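Local coordinates for protein ADP-dependent (S)-NAD(P)H-hydrate dehydratase (Enterococcus faecalis, PDB 2R3B) that probably catalyses the ADP-dependent dehydration of the S-form of NAD(P)HX, restoring NADH and NADPH from their damaged, hydrated forms, at residues Thr75-Asp80 and Pro92-Val97; Ala59-Thr64 and Gly85-Arg90; Arg46-Gly51 and Thr106-Gln111. All coordinates share one frame; numbering follows the deposited sequence.

Contact 1: Thr75-Asp80 and Pro92-Val97; sequences TTVITD and PEAMVV
Strands 74-78 and 95-97, joined by helix 84-90 in a beta-alpha-beta unit of the ribokinase-like fold, pair in parallel through Thr76, Val77 and Ile78 with Met95, Val96 and Val97. The strand directions differ by 24°, and within this chain 95-97 is the outermost strand at its end of the sheet.

The backbone ladder carries four hydrogen bonds. Met95 N donates to Thr75 O at 2.9 Å, with the donor in the carbonyl plane. Met95 O in turn takes Val77 N at 2.7 Å, that donor being tilted 28° from the plane. Val77 O then receives Val97 N at 2.8 Å, and Val97 O receives Thr79 N at 3.0 Å. Where the ladder begins, a water accepts from Thr75 N and donates to Glu93 O, so it bridges the backbones just ahead of the first direct bond.

Side-chain packing is divided between the two faces of the sheet. On the face of Val77, its CG2 lies 4.1 Å from Ala94 CB; Leu87 of helix 84-90 touches both residues, as does Thr64 of helix 57-70. The opposite face has Thr76, Ile78, Met95 and Val97. Ile78 and Val97 run side by side there, with Leu105 of helix 102-111 touching both, and Thr76 CG2 sits 3.9 Å from Val97 CG2.

Beyond the two strands, Thr79 OG1 is hydrogen-bonded to Gly51 O, while the Val96 backbone bonds to a neighbouring subunit, whose Tyr56 packs on Met95. Met95 is modelled as selenomethionine; its chain bends at the last torsion (chi3 -86°), which turns the CE methyl back toward strand 74-78, 3.5 Å from Thr76 OG1.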
loop_
_atom_site.group_PDB
_atom_site.type_symbol
_atom_site.label_atom_id
_atom_site.label_comp_id
_atom_site.label_asym_id
_atom_site.label_seq_id
_atom_site.Cartn_x
_atom_site.Cartn_y
_atom_site.Cartn_z
ATOM N N THR B 75 -5.534 -17.257 -8.583
ATOM C CA THR B 75 -4.299 -17.476 -7.824
ATOM C C THR B 75 -4.674 -17.656 -6.359
ATOM O O THR B 75 -5.348 -16.796 -5.777
ATOM C CB THR B 75 -3.286 -16.298 -7.979
ATOM O OG1 THR B 75 -2.876 -16.196 -9.354
ATOM C CG2 THR B 75 -2.018 -16.487 -7.135
ATOM N N THR B 76 -4.210 -18.769 -5.783
ATOM C CA THR B 76 -4.351 -19.028 -4.342
ATOM C C THR B 76 -2.976 -19.159 -3.735
ATOM O O THR B 76 -2.090 -19.800 -4.342
ATOM C CB THR B 76 -5.158 -20.310 -4.074
ATOM O OG1 THR B 76 -6.384 -20.232 -4.785
ATOM C CG2 THR B 76 -5.470 -20.478 -2.579
ATOM N N VAL B 77 -2.797 -18.593 -2.542
ATOM C CA VAL B 77 -1.514 -18.633 -1.870
ATOM C C VAL B 77 -1.657 -19.394 -0.564
ATOM O O VAL B 77 -2.457 -19.016 0.293
ATOM C CB VAL B 77 -0.935 -17.230 -1.630
ATOM C CG1 VAL B 77 0.526 -17.298 -1.110
ATOM C CG2 VAL B 77 -0.970 -16.386 -2.949
ATOM N N ILE B 78 -0.860 -20.452 -0.414
ATOM C CA ILE B 78 -0.701 -21.144 0.877
ATOM C C ILE B 78 0.575 -20.619 1.527
ATOM O O ILE B 78 1.673 -20.822 1.012
ATOM C CB ILE B 78 -0.590 -22.679 0.714
ATOM C CG1 ILE B 78 -1.818 -23.264 0.012
ATOM C CG2 ILE B 78 -0.307 -23.371 2.089
ATOM C CD1 ILE B 78 -1.576 -24.721 -0.463
ATOM N N THR B 79 0.411 -19.874 2.598
ATOM C CA THR B 79 1.487 -19.144 3.229
ATOM C C THR B 79 1.140 -18.941 4.681
ATOM O O THR B 79 0.005 -19.098 5.072
ATOM C CB THR B 79 1.737 -17.780 2.547
ATOM O OG1 THR B 79 2.902 -17.188 3.129
ATOM C CG2 THR B 79 0.570 -16.799 2.726
ATOM N N ASP B 80 2.118 -18.634 5.517
ATOM C CA ASP B 80 1.775 -18.389 6.926
ATOM C C ASP B 80 0.720 -17.294 7.042
ATOM O O ASP B 80 0.769 -16.257 6.373
ATOM C CB ASP B 80 3.007 -18.023 7.736
ATOM C CG ASP B 80 2.807 -18.207 9.212
ATOM O OD1 ASP B 80 2.156 -17.345 9.847
ATOM O OD2 ASP B 80 3.337 -19.215 9.751
ATOM N N PRO B 92 -4.935 -7.891 -3.805
ATOM C CA PRO B 92 -6.238 -8.398 -3.381
ATOM C C PRO B 92 -6.871 -9.454 -4.293
ATOM O O PRO B 92 -7.827 -10.101 -3.881
ATOM C CB PRO B 92 -7.084 -7.134 -3.299
ATOM C CG PRO B 92 -6.517 -6.285 -4.335
ATOM C CD PRO B 92 -5.037 -6.490 -4.237
ATOM N N GLU B 93 -6.312 -9.676 -5.491
ATOM C CA GLU B 93 -6.793 -10.682 -6.395
ATOM C C GLU B 93 -6.559 -12.117 -5.858
ATOM O O GLU B 93 -7.246 -13.035 -6.249
ATOM C CB GLU B 93 -6.087 -10.555 -7.734
ATOM C CG GLU B 93 -6.374 -9.248 -8.446
ATOM C CD GLU B 93 -5.485 -8.114 -8.066
ATOM O OE1 GLU B 93 -4.575 -8.281 -7.197
ATOM O OE2 GLU B 93 -5.743 -7.018 -8.641
ATOM N N ALA B 94 -5.570 -12.286 -4.994
ATOM C CA ALA B 94 -5.138 -13.596 -4.533
ATOM C C ALA B 94 -6.028 -14.105 -3.426
ATOM O O ALA B 94 -6.395 -13.339 -2.508
ATOM C CB ALA B 94 -3.716 -13.521 -3.971
HETATM N N MSE B 95 -6.308 -15.399 -3.451
HETATM C CA MSE B 95 -6.980 -16.054 -2.328
HETATM C C MSE B 95 -5.894 -16.622 -1.374
HETATM O O MSE B 95 -4.733 -16.851 -1.798
HETATM C CB MSE B 95 -7.975 -17.073 -2.885
HETATM C CG MSE B 95 -9.028 -16.388 -3.862
HETATM SE SE MSE B 95 -9.990 -17.786 -4.692
HETATM C CE MSE B 95 -8.705 -18.086 -6.178
ATOM N N VAL B 96 -6.218 -16.775 -0.090
ATOM C CA VAL B 96 -5.192 -17.110 0.917
ATOM C C VAL B 96 -5.611 -18.275 1.803
ATOM O O VAL B 96 -6.740 -18.335 2.302
ATOM C CB VAL B 96 -4.771 -15.920 1.788
ATOM C CG1 VAL B 96 -4.035 -14.848 0.953
ATOM C CG2 VAL B 96 -5.961 -15.300 2.551
ATOM N N VAL B 97 -4.659 -19.170 2.029
ATOM C CA VAL B 97 -4.852 -20.334 2.877
ATOM C C VAL B 97 -3.628 -20.421 3.779
ATOM O O VAL B 97 -2.496 -20.246 3.315
ATOM C CB VAL B 97 -5.012 -21.606 2.033
ATOM C CG1 VAL B 97 -5.136 -22.886 2.931
ATOM C CG2 VAL B 97 -6.252 -21.446 1.074
HETATM O O HOH W 1 -7.186 -14.818 -8.234
#

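Contact 2: Ala59-Thr64 and Gly85-Arg90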
loop_
_atom_site.group_PDB
_atom_site.type_symbol
_atom_site.label_atom_id
_atom_site.label_comp_id
_atom_site.label_asym_id
_atom_site.label_seq_id
_atom_site.Cartn_x
_atom_site.Cartn_y
_atom_site.Cartn_z
ATOM N N ALA B 59 8.818 -12.976 0.029
ATOM C CA ALA B 59 9.140 -13.779 -1.170
ATOM C C ALA B 59 7.875 -14.237 -1.872
ATOM O O ALA B 59 7.755 -14.124 -3.091
ATOM C CB ALA B 59 10.004 -15.004 -0.808
ATOM N N ILE B 60 6.942 -14.815 -1.118
ATOM C CA ILE B 60 5.723 -15.332 -1.724
ATOM C C ILE B 60 4.808 -14.216 -2.197
ATOM O O ILE B 60 4.075 -14.379 -3.193
ATOM C CB ILE B 60 4.997 -16.359 -0.808
ATOM C CG1 ILE B 60 4.149 -17.300 -1.660
ATOM C CG2 ILE B 60 4.181 -15.676 0.260
ATOM C CD1 ILE B 60 4.936 -18.229 -2.551
ATOM N N ILE B 61 4.875 -13.077 -1.528
ATOM C CA ILE B 61 4.099 -11.913 -1.945
ATOM C C ILE B 61 4.583 -11.457 -3.316
ATOM O O ILE B 61 3.786 -11.105 -4.209
ATOM C CB ILE B 61 4.187 -10.800 -0.869
ATOM C CG1 ILE B 61 3.434 -11.275 0.388
ATOM C CG2 ILE B 61 3.589 -9.475 -1.379
ATOM C CD1 ILE B 61 3.580 -10.323 1.638
HETATM N N MSE B 62 5.896 -11.491 -3.510
HETATM C CA MSE B 62 6.455 -11.107 -4.814
HETATM C C MSE B 62 6.120 -12.112 -5.934
HETATM O O MSE B 62 5.757 -11.713 -7.048
HETATM C CB MSE B 62 7.973 -10.847 -4.668
HETATM C CG MSE B 62 8.245 -9.580 -3.871
HETATM SE SE MSE B 62 10.048 -9.025 -3.852
HETATM C CE MSE B 62 10.730 -10.305 -2.628
ATOM N N SER B 63 6.168 -13.412 -5.635
ATOM C CA SER B 63 5.684 -14.390 -6.582
ATOM C C SER B 63 4.226 -14.212 -6.938
ATOM O O SER B 63 3.833 -14.417 -8.093
ATOM C CB SER B 63 5.849 -15.800 -6.025
ATOM O OG SER B 63 7.193 -16.087 -5.774
ATOM N N THR B 64 3.412 -13.888 -5.932
ATOM C CA THR B 64 1.970 -13.671 -6.147
ATOM C C THR B 64 1.727 -12.516 -7.091
ATOM O O THR B 64 0.942 -12.643 -8.021
ATOM C CB THR B 64 1.280 -13.453 -4.793
ATOM O OG1 THR B 64 1.538 -14.612 -3.977
ATOM C CG2 THR B 64 -0.241 -13.214 -4.969
ATOM N N GLY B 85 -2.254 -10.460 5.484
ATOM C CA GLY B 85 -2.560 -9.011 5.503
ATOM C C GLY B 85 -1.731 -8.257 4.467
ATOM O O GLY B 85 -2.279 -7.626 3.571
ATOM N N PRO B 86 -0.399 -8.283 4.595
ATOM C CA PRO B 86 0.369 -7.523 3.596
ATOM C C PRO B 86 0.183 -8.046 2.184
ATOM O O PRO B 86 0.285 -7.282 1.212
ATOM C CB PRO B 86 1.826 -7.650 4.085
ATOM C CG PRO B 86 1.809 -8.705 5.081
ATOM C CD PRO B 86 0.464 -8.801 5.666
ATOM N N LEU B 87 -0.071 -9.346 2.054
ATOM C CA LEU B 87 -0.312 -9.920 0.737
ATOM C C LEU B 87 -1.569 -9.295 0.108
ATOM O O LEU B 87 -1.552 -8.874 -1.053
ATOM C CB LEU B 87 -0.423 -11.458 0.816
ATOM C CG LEU B 87 -0.427 -12.216 -0.540
ATOM C CD1 LEU B 87 0.196 -13.611 -0.379
ATOM C CD2 LEU B 87 -1.814 -12.345 -1.108
ATOM N N HIS B 88 -2.656 -9.226 0.859
ATOM C CA HIS B 88 -3.864 -8.605 0.354
ATOM C C HIS B 88 -3.775 -7.104 0.190
ATOM O O HIS B 88 -4.483 -6.540 -0.650
ATOM C CB HIS B 88 -5.074 -8.947 1.225
ATOM C CG HIS B 88 -5.700 -10.273 0.904
ATOM N ND1 HIS B 88 -6.457 -10.973 1.824
ATOM C CD2 HIS B 88 -5.720 -11.001 -0.239
ATOM C CE1 HIS B 88 -6.893 -12.091 1.259
ATOM N NE2 HIS B 88 -6.461 -12.130 0.005
ATOM N N ALA B 89 -2.962 -6.436 0.994
ATOM C CA ALA B 89 -2.741 -4.981 0.778
ATOM C C ALA B 89 -2.141 -4.752 -0.622
ATOM O O ALA B 89 -2.403 -3.732 -1.239
ATOM C CB ALA B 89 -1.794 -4.408 1.843
ATOM N N ARG B 90 -1.288 -5.656 -1.079
ATOM C CA ARG B 90 -0.624 -5.506 -2.379
ATOM C C ARG B 90 -1.350 -6.200 -3.540
ATOM O O ARG B 90 -1.290 -5.752 -4.701
ATOM C CB ARG B 90 0.812 -6.040 -2.280
ATOM C CG ARG B 90 1.718 -5.287 -1.301
ATOM C CD ARG B 90 3.138 -5.808 -1.316
ATOM N NE ARG B 90 3.681 -5.596 -2.656
ATOM C CZ ARG B 90 4.191 -4.459 -3.114
ATOM N NH1 ARG B 90 4.349 -3.424 -2.323
ATOM N NH2 ARG B 90 4.566 -4.367 -4.376
HETATM O O HOH W 2 4.467 -8.056 -4.291
#
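Two helices that pack on the same face of the central sheet, 57-70 and 84-90, meet where Ile61 wedges between Pro86, Leu87 and Arg90. Their segments run 9.9 Å apart at closest approach, with directions differing by 26°. Ile61 spreads its two branches along the partner helix. CG1 lies 3.9 Å from Leu87 CB, and the extended end of the chain (chi2 173°) carries CD1 to 4.0 Å from Pro86 CB. The other branch, CG2, meets the aliphatic part of Arg90 at 3.7 Å from CD, the side chains crossing at about a right angle.

In this ribokinase-like fold the pair lies over strands 74-78 and 95-97. Thr64 OG1 bonds back to Ile60 O at 2.7 Å, reaching that oxygen from the face opposite to Thr64 N. Ala59, on the same helix, is a predicted (6S)-NADPHX-binding residue.

Past the methyl contact, Arg90 turns polar. A water accepts from Arg90 NE at 3.1 Å and donates weakly to Ile61 O; NH2 forms a salt bridge with Glu65, and NH1 bonds Ala89 O of a neighbouring subunit.

Contact 3: Arg46-Gly51 and Thr106-Gln111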
loop_
_atom_site.group_PDB
_atom_site.type_symbol
_atom_site.label_atom_id
_atom_site.label_comp_id
_atom_site.label_asym_id
_atom_site.label_seq_id
_atom_site.Cartn_x
_atom_site.Cartn_y
_atom_site.Cartn_z
ATOM N N ARG B 46 -5.808 -22.325 -12.758
ATOM C CA ARG B 46 -5.830 -22.132 -11.297
ATOM C C ARG B 46 -4.429 -22.405 -10.804
ATOM O O ARG B 46 -3.900 -23.510 -10.981
ATOM C CB ARG B 46 -6.800 -23.086 -10.600
ATOM C CG ARG B 46 -8.292 -22.818 -10.828
ATOM C CD ARG B 46 -9.170 -23.921 -10.181
ATOM N NE ARG B 46 -8.969 -24.011 -8.730
ATOM C CZ ARG B 46 -9.692 -23.413 -7.780
ATOM N NH1 ARG B 46 -10.745 -22.646 -8.093
ATOM N NH2 ARG B 46 -9.358 -23.591 -6.484
ATOM N N VAL B 47 -3.821 -21.411 -10.190
ATOM C CA VAL B 47 -2.447 -21.569 -9.713
ATOM C C VAL B 47 -2.455 -21.570 -8.212
ATOM O O VAL B 47 -3.193 -20.811 -7.576
ATOM C CB VAL B 47 -1.504 -20.440 -10.219
ATOM C CG1 VAL B 47 -0.115 -20.618 -9.665
ATOM C CG2 VAL B 47 -1.506 -20.406 -11.741
ATOM N N VAL B 48 -1.643 -22.437 -7.619
ATOM C CA VAL B 48 -1.444 -22.391 -6.202
ATOM C C VAL B 48 0.043 -22.132 -5.917
ATOM O O VAL B 48 0.901 -22.861 -6.419
ATOM C CB VAL B 48 -1.908 -23.710 -5.507
ATOM C CG1 VAL B 48 -1.580 -23.644 -3.990
ATOM C CG2 VAL B 48 -3.408 -23.930 -5.693
ATOM N N LEU B 49 0.322 -21.078 -5.151
ATOM C CA LEU B 49 1.687 -20.684 -4.795
ATOM C C LEU B 49 1.899 -21.017 -3.329
ATOM O O LEU B 49 1.095 -20.611 -2.473
ATOM C CB LEU B 49 1.857 -19.185 -5.025
ATOM C CG LEU B 49 1.455 -18.604 -6.389
ATOM C CD1 LEU B 49 1.694 -17.080 -6.388
ATOM C CD2 LEU B 49 2.217 -19.297 -7.516
ATOM N N ILE B 50 2.963 -21.728 -3.005
ATOM C CA ILE B 50 3.191 -22.201 -1.650
ATOM C C ILE B 50 4.551 -21.771 -1.129
ATOM O O ILE B 50 5.564 -22.080 -1.734
ATOM C CB ILE B 50 3.113 -23.752 -1.615
ATOM C CG1 ILE B 50 1.833 -24.220 -2.308
ATOM C CG2 ILE B 50 3.246 -24.249 -0.156
ATOM C CD1 ILE B 50 1.661 -25.747 -2.400
ATOM N N GLY B 51 4.570 -20.994 -0.036
ATOM C CA GLY B 51 5.831 -20.517 0.538
ATOM C C GLY B 51 5.573 -19.413 1.521
ATOM O O GLY B 51 4.440 -19.208 1.952
ATOM N N THR B 106 -5.141 -28.845 1.165
ATOM C CA THR B 106 -5.251 -30.026 0.327
ATOM C C THR B 106 -6.280 -29.855 -0.784
ATOM O O THR B 106 -6.059 -30.266 -1.911
ATOM C CB THR B 106 -5.561 -31.241 1.235
ATOM O OG1 THR B 106 -4.468 -31.387 2.175
ATOM C CG2 THR B 106 -5.799 -32.499 0.437
ATOM N N ASN B 107 -7.383 -29.190 -0.486
ATOM C CA ASN B 107 -8.423 -28.932 -1.451
ATOM C C ASN B 107 -7.916 -28.054 -2.571
ATOM O O ASN B 107 -8.141 -28.346 -3.756
ATOM C CB ASN B 107 -9.593 -28.262 -0.746
ATOM C CG ASN B 107 -10.873 -28.301 -1.517
ATOM O OD1 ASN B 107 -10.938 -28.646 -2.704
ATOM N ND2 ASN B 107 -11.939 -27.986 -0.811
ATOM N N VAL B 108 -7.263 -26.957 -2.210
ATOM C CA VAL B 108 -6.772 -26.037 -3.226
ATOM C C VAL B 108 -5.663 -26.658 -4.067
ATOM O O VAL B 108 -5.592 -26.442 -5.281
ATOM C CB VAL B 108 -6.399 -24.624 -2.673
ATOM C CG1 VAL B 108 -7.581 -24.016 -1.894
ATOM C CG2 VAL B 108 -5.162 -24.624 -1.844
ATOM N N VAL B 109 -4.796 -27.443 -3.458
ATOM C CA VAL B 109 -3.783 -28.145 -4.254
ATOM C C VAL B 109 -4.416 -29.164 -5.220
ATOM O O VAL B 109 -3.996 -29.291 -6.377
ATOM C CB VAL B 109 -2.750 -28.840 -3.332
ATOM C CG1 VAL B 109 -1.916 -29.819 -4.130
ATOM C CG2 VAL B 109 -1.925 -27.788 -2.602
ATOM N N GLU B 110 -5.450 -29.865 -4.758
ATOM C CA GLU B 110 -6.154 -30.865 -5.586
ATOM C C GLU B 110 -6.780 -30.248 -6.847
ATOM O O GLU B 110 -6.781 -30.868 -7.909
ATOM C CB GLU B 110 -7.225 -31.544 -4.767
ATOM C CG GLU B 110 -7.763 -32.819 -5.363
ATOM C CD GLU B 110 -8.832 -32.613 -6.431
ATOM O OE1 GLU B 110 -9.522 -31.541 -6.451
ATOM O OE2 GLU B 110 -9.023 -33.560 -7.255
ATOM N N GLN B 111 -7.280 -29.024 -6.720
ATOM C CA GLN B 111 -7.888 -28.290 -7.834
ATOM C C GLN B 111 -6.915 -27.535 -8.757
ATOM O O GLN B 111 -7.313 -27.027 -9.812
ATOM C CB GLN B 111 -8.815 -27.240 -7.280
ATOM C CG GLN B 111 -10.002 -27.808 -6.580
ATOM C CD GLN B 111 -10.925 -26.695 -6.163
ATOM O OE1 GLN B 111 -11.423 -25.930 -7.008
ATOM N NE2 GLN B 111 -11.148 -26.566 -4.859
HETATM O O HOH W 3 -6.703 -24.315 -6.824
#
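Gln111 OE1 sits over the face of the Arg46 guanidinium, near its centre and 3.1 Å above the plane, with the amide and guanidinium planes only 17° apart. The oxygen is 3.2 Å from Arg46 CZ, but the N-H groups do not point at it, so this is a stacked approach without a hydrogen bond. A water accepts from Arg46 NH2 at 2.8 Å and donates to Val108 O at 2.9 Å, tying the guanidinium to the helix; a second deposited conformer of Arg46 makes both contacts less certain. Farther along the strand, Val48 CG2 presses on the helix backbone, 3.4 Å from Val108 O. Ile50 CD1 meets Val109 CG2 at 4.1 Å, the side chains crossing at about a right angle.

This is a helix lying against the face of a parallel sheet, as in the alpha/beta/alpha sandwich of the ribokinase-like fold: Val48, Ile50 and the neighbouring strand's Ile78 together form the floor under helix 102-111.

A second shell lies behind the polar end. Gln111 NE2 donates to Asn107 OD1 at 3.0 Å, from 58° out of that carbonyl plane, which probably helps to hold the amide. At the strand's start, Arg46 N is hydrogen-bonded to Asp113 OD2.

How the contacts relate
All three contacts are largely buried, and they build the same end of the sheet. Contact 1 is strand on strand and depends on a backbone ladder; contacts 2 and 3 have no direct hydrogen bond between their segments, and combine aliphatic packing with a water-bridged arginine at the partly exposed margin. That arginine offers its aliphatic part in contact 2, but its guanidinium face to an amide oxygen in contact 3. Contacts 1 and 3 share the sheet itself, since Leu49 N and O bond to Thr76 O and Ile78 N. Contact 2 lies on the Val77 side, the helix of contact 3 on the Ile78 side. Contact 1 reaches a neighbouring subunit through the Val96 backbone, contact 2 through the Arg90 side chain.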